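Local coordinates for peroxisomal membrane protein LPX1 (Saccharomyces cerevisiae, PDB 2Y6U), which hydrolyses acyl esters, with lipase and phospholipase A activity, as a peroxisomal member of the alpha/beta hydrolase family, at residues I192-N195 and L196-L200; T255-Q259 and A260-L264. All blocks are in the same frame, centred on the assembly; numbering follows the deposited sequence. Where two conformers were deposited one is given.

How the interactions relate
Interactions 1 and 2 are the lead-ins and first turns of two short helices, 194-202 and 259-264, that pack together although 192-200 comes well before 255-264 in the chain; their contact centres are about 15 Å apart. Two packing contacts join them: the hydroxyl oxygen OH of Y197 comes within 3.6 Å of CD1 of L263, and CB of L200 lies 3.6 Å from CD2 of the same leucine, so L263 sits against Y197 and L200 of helix 194-202. Each contact also touches the second subunit: interaction 1 meets a pairing strand, L379 and K375 of that chain, interaction 2 its F367, F371 and F374. A glycerol, probably from the crystallisation liquor, lies about 3 Å from the N262 side chain.

Interaction 1: I192-N195 and L196-L200; sequences IPEN and LYNSL
P193 and Y197 close the first turn of helix 194-202: the backbone N of Y197 donates to O of P193 over 3.1 Å, and the next two bonds in the series are N198 N to E194 O at 3.0 Å and S199 N to N195 O. I192, in the strand just before, carries the apolar part. With its CG1 anti to the backbone N (chi1 -170°) and the chain extended beyond, its CD1 reaches along the helix to meet CD2 of L196 at 4.1 Å and CD1 of L200 at 4.1 Å; the side chains of I192 and L196 cross at about a right angle. The other branch, CG2, rests 4.3 Å from CB of Y197, while the ring of P193 adds CG against CB of L196. E194 and N198, one turn apart, run side by side, pointing the same way, CG of E194 3.8 Å from ND2 of N198, with the carboxylate and amide planes turned 68° apart. Y197 and L200 go on to L263 of helix 259-264. I192 and P193 pair in a parallel ladder with a strand of the second subunit, so this is a strand-to-helix junction with P193 at the N-cap position, set at the dimer interface of an alpha/beta hydrolase.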
loop_
_atom_site.group_PDB
_atom_site.type_symbol
_atom_site.label_atom_id
_atom_site.label_comp_id
_atom_site.label_asym_id
_atom_site.label_seq_id
_atom_site.Cartn_x
_atom_site.Cartn_y
_atom_site.Cartn_z
ATOM N N ILE A 192 -25.234 11.461 1.607
ATOM C CA ILE A 192 -25.320 11.985 2.935
ATOM C C ILE A 192 -26.794 12.399 3.144
ATOM O O ILE A 192 -27.373 12.942 2.234
ATOM C CB ILE A 192 -24.403 13.205 3.166
ATOM C CG1 ILE A 192 -24.382 13.536 4.654
ATOM C CG2 ILE A 192 -24.868 14.434 2.348
ATOM C CD1 ILE A 192 -23.278 14.553 5.151
ATOM N N PRO A 193 -27.375 12.147 4.342
ATOM C CA PRO A 193 -28.750 12.632 4.543
ATOM C C PRO A 193 -28.739 14.150 4.723
ATOM O O PRO A 193 -27.823 14.688 5.336
ATOM C CB PRO A 193 -29.252 11.888 5.817
ATOM C CG PRO A 193 -28.268 11.069 6.278
ATOM C CD PRO A 193 -26.977 11.174 5.382
ATOM N N GLU A 194 -29.725 14.808 4.160
ATOM C CA GLU A 194 -29.858 16.256 4.188
ATOM C C GLU A 194 -29.819 16.827 5.590
ATOM O O GLU A 194 -29.103 17.813 5.836
ATOM C CB GLU A 194 -31.138 16.671 3.479
ATOM C CG GLU A 194 -31.370 18.175 3.392
ATOM C CD GLU A 194 -32.569 18.553 2.541
ATOM O OE1 GLU A 194 -33.363 17.668 2.098
ATOM O OE2 GLU A 194 -32.720 19.775 2.320
ATOM N N ASN A 195 -30.591 16.249 6.513
ATOM C CA ASN A 195 -30.588 16.728 7.916
ATOM C C ASN A 195 -29.161 16.697 8.521
ATOM O O ASN A 195 -28.754 17.631 9.206
ATOM C CB ASN A 195 -31.539 15.906 8.813
ATOM C CG ASN A 195 -33.010 16.164 8.529
ATOM O OD1 ASN A 195 -33.394 17.154 7.895
ATOM N ND2 ASN A 195 -33.856 15.271 9.036
ATOM N N LEU A 196 -28.409 15.638 8.276
ATOM C CA LEU A 196 -27.026 15.575 8.770
ATOM C C LEU A 196 -26.159 16.678 8.135
ATOM O O LEU A 196 -25.372 17.304 8.831
ATOM C CB LEU A 196 -26.358 14.187 8.554
ATOM C CG LEU A 196 -24.900 14.036 9.043
ATOM C CD1 LEU A 196 -24.794 14.312 10.582
ATOM C CD2 LEU A 196 -24.153 12.698 8.651
ATOM N N TYR A 197 -26.260 16.869 6.822
ATOM C CA TYR A 197 -25.489 17.909 6.102
ATOM C C TYR A 197 -25.717 19.308 6.696
ATOM O O TYR A 197 -24.774 20.037 7.004
ATOM C CB TYR A 197 -25.903 17.949 4.630
ATOM C CG TYR A 197 -25.150 18.993 3.820
ATOM C CD1 TYR A 197 -23.894 18.689 3.257
ATOM C CD2 TYR A 197 -25.671 20.283 3.625
ATOM C CE1 TYR A 197 -23.195 19.626 2.497
ATOM C CE2 TYR A 197 -24.971 21.233 2.878
ATOM C CZ TYR A 197 -23.696 20.880 2.325
ATOM O OH TYR A 197 -22.981 21.810 1.584
ATOM N N ASN A 198 -26.999 19.652 6.838
ATOM C CA ASN A 198 -27.437 20.969 7.305
ATOM C C ASN A 198 -26.889 21.261 8.695
ATOM O O ASN A 198 -26.412 22.367 8.979
ATOM C CB ASN A 198 -28.968 21.091 7.290
ATOM C CG ASN A 198 -29.543 21.285 5.883
ATOM O OD1 ASN A 198 -28.826 21.665 4.948
ATOM N ND2 ASN A 198 -30.867 21.077 5.745
ATOM N N SER A 199 -26.917 20.250 9.546
ATOM C CA SER A 199 -26.536 20.424 10.928
ATOM C C SER A 199 -25.029 20.469 11.062
ATOM O O SER A 199 -24.507 21.201 11.898
ATOM C CB SER A 199 -27.163 19.332 11.791
ATOM O OG SER A 199 -26.279 18.910 12.808
ATOM N N LEU A 200 -24.316 19.685 10.250
ATOM C CA LEU A 200 -22.888 19.802 10.151
ATOM C C LEU A 200 -22.495 21.177 9.577
ATOM O O LEU A 200 -21.550 21.784 10.025
ATOM C CB LEU A 200 -22.317 18.710 9.237
ATOM C CG LEU A 200 -22.239 17.255 9.695
ATOM C CD1 LEU A 200 -21.751 16.448 8.463
ATOM C CD2 LEU A 200 -21.276 16.996 10.863
#

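Interaction 2: T255-Q259 and A260-L264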
loop_
_atom_site.group_PDB
_atom_site.type_symbol
_atom_site.label_atom_id
_atom_site.label_comp_id
_atom_site.label_asym_id
_atom_site.label_seq_id
_atom_site.Cartn_x
_atom_site.Cartn_y
_atom_site.Cartn_z
ATOM N N THR A 255 -10.390 29.867 8.828
ATOM C CA THR A 255 -9.722 28.739 9.472
ATOM C C THR A 255 -8.899 27.925 8.440
ATOM O O THR A 255 -9.178 27.933 7.246
ATOM C CB THR A 255 -10.771 27.794 10.174
ATOM O OG1 THR A 255 -11.783 27.426 9.230
ATOM C CG2 THR A 255 -11.476 28.533 11.362
ATOM N N LYS A 256 -7.897 27.199 8.929
ATOM C CA LYS A 256 -7.158 26.306 8.089
ATOM C C LYS A 256 -8.123 25.244 7.535
ATOM O O LYS A 256 -8.064 24.890 6.341
ATOM C CB LYS A 256 -5.985 25.653 8.882
ATOM C CG LYS A 256 -4.980 26.702 9.344
ATOM C CD LYS A 256 -3.776 26.071 9.941
ATOM C CE LYS A 256 -2.725 27.159 10.281
ATOM N NZ LYS A 256 -1.781 26.447 11.282
ATOM N N MET A 257 -8.935 24.676 8.421
ATOM C CA MET A 257 -10.009 23.786 8.007
ATOM C C MET A 257 -11.076 24.491 7.152
ATOM O O MET A 257 -11.795 25.404 7.647
ATOM C CB MET A 257 -10.678 23.163 9.199
ATOM C CG MET A 257 -11.584 21.972 8.865
ATOM S SD MET A 257 -10.498 20.537 8.366
ATOM C CE MET A 257 -11.469 19.828 6.986
ATOM N N GLU A 258 -11.150 24.119 5.888
ATOM C CA GLU A 258 -12.137 24.664 4.940
ATOM C C GLU A 258 -13.495 23.985 5.202
ATOM O O GLU A 258 -13.575 22.759 5.322
ATOM C CB GLU A 258 -11.684 24.412 3.476
ATOM C CG GLU A 258 -10.425 25.180 2.970
ATOM C CD GLU A 258 -9.666 24.408 1.926
ATOM O OE1 GLU A 258 -8.897 23.439 2.271
ATOM O OE2 GLU A 258 -9.906 24.679 0.754
ATOM N N GLN A 259 -14.585 24.765 5.261
ATOM C CA GLN A 259 -15.881 24.179 5.523
ATOM C C GLN A 259 -16.234 23.116 4.479
ATOM O O GLN A 259 -16.743 22.086 4.826
ATOM C CB GLN A 259 -16.998 25.225 5.503
ATOM C CG GLN A 259 -18.372 24.620 5.811
ATOM C CD GLN A 259 -19.434 25.679 6.136
ATOM O OE1 GLN A 259 -19.591 26.623 5.415
ATOM N NE2 GLN A 259 -20.122 25.517 7.249
ATOM N N ALA A 260 -16.044 23.401 3.192
ATOM C CA ALA A 260 -16.355 22.390 2.153
ATOM C C ALA A 260 -15.623 21.091 2.369
ATOM O O ALA A 260 -16.196 19.991 2.219
ATOM C CB ALA A 260 -16.069 22.966 0.753
ATOM N N GLN A 261 -14.338 21.182 2.763
ATOM C CA GLN A 261 -13.494 19.957 2.996
ATOM C C GLN A 261 -13.958 19.188 4.228
ATOM O O GLN A 261 -13.997 17.953 4.213
ATOM C CB GLN A 261 -12.015 20.317 3.052
ATOM C CG GLN A 261 -11.483 20.777 1.700
ATOM C CD GLN A 261 -11.539 19.690 0.659
ATOM O OE1 GLN A 261 -11.500 18.538 0.992
ATOM N NE2 GLN A 261 -11.614 20.063 -0.600
ATOM N N ASN A 262 -14.455 19.939 5.205
ATOM C CA ASN A 262 -14.945 19.378 6.445
ATOM C C ASN A 262 -16.183 18.520 6.062
ATOM O O ASN A 262 -16.234 17.304 6.346
ATOM C CB ASN A 262 -15.269 20.526 7.432
ATOM C CG ASN A 262 -15.267 20.103 8.859
ATOM O OD1 ASN A 262 -15.580 18.958 9.163
ATOM N ND2 ASN A 262 -14.965 21.081 9.793
ATOM N N LEU A 263 -17.113 19.130 5.337
ATOM C CA LEU A 263 -18.344 18.486 4.905
ATOM C C LEU A 263 -18.064 17.254 4.040
ATOM O O LEU A 263 -18.723 16.230 4.208
ATOM C CB LEU A 263 -19.244 19.451 4.166
ATOM C CG LEU A 263 -19.890 20.510 5.093
ATOM C CD1 LEU A 263 -20.628 21.570 4.271
ATOM C CD2 LEU A 263 -20.874 19.873 6.128
ATOM N N LEU A 264 -17.107 17.366 3.107
ATOM C CA LEU A 264 -16.712 16.245 2.274
ATOM C C LEU A 264 -16.191 15.021 3.025
ATOM O O LEU A 264 -16.164 13.909 2.454
ATOM C CB LEU A 264 -15.624 16.701 1.267
ATOM C CG LEU A 264 -16.043 17.628 0.162
ATOM C CD1 LEU A 264 -14.888 18.276 -0.605
ATOM C CD2 LEU A 264 -17.038 16.916 -0.795
HETATM O O HOH W 1 -14.637 23.924 8.786
HETATM O O HOH W 2 -11.033 22.978 -1.210
#
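M257 and N262 meet across the start of helix 259-264, with E258 at the N-cap position and the loop from strand 253-255 leading in. The chain of M257 leaves with CG anti to its N and then bends at chi2 (71°) and chi3, which folds the methyl CE back over the first turn, 3.5 Å from N of N262, while CG lies 3.6 Å from ND2 of N262; the two side chains cross at about a right angle. E258 and Q261 run side by side in the same direction; in the E258 conformer described, their carboxylate and amide planes are 40° apart. The first torsion of Q261 sets CG beside its backbone N (chi1 -68°) and so 3.8 Å from OE1 of E258, and the bend at chi2 turns the terminal amide. In that same conformer a water donates to OE2 of E258 at 2.8 Å and accepts from NE2 of Q261. OE1 of Q261 is also hydrogen-bonded to ND2 of N96, and NE2 of Q261 to O of G109. Q259, extended beyond CG, lies alongside L263, with CG 4.1 Å from CD1 of L263, and its NE2 is hydrogen-bonded to OG1 of T204; the backbone N of Q259 is taken by D206. The first turn closes through N262 N to O of E258 and L263 N to O of Q259, both 3.0 Å long. F367 of the second subunit packs on A260 and Q261. The amide of N262 is bridged to the loop by another water, which donates weakly to O of M257 and accepts from ND2 of N262 at 3.0 Å.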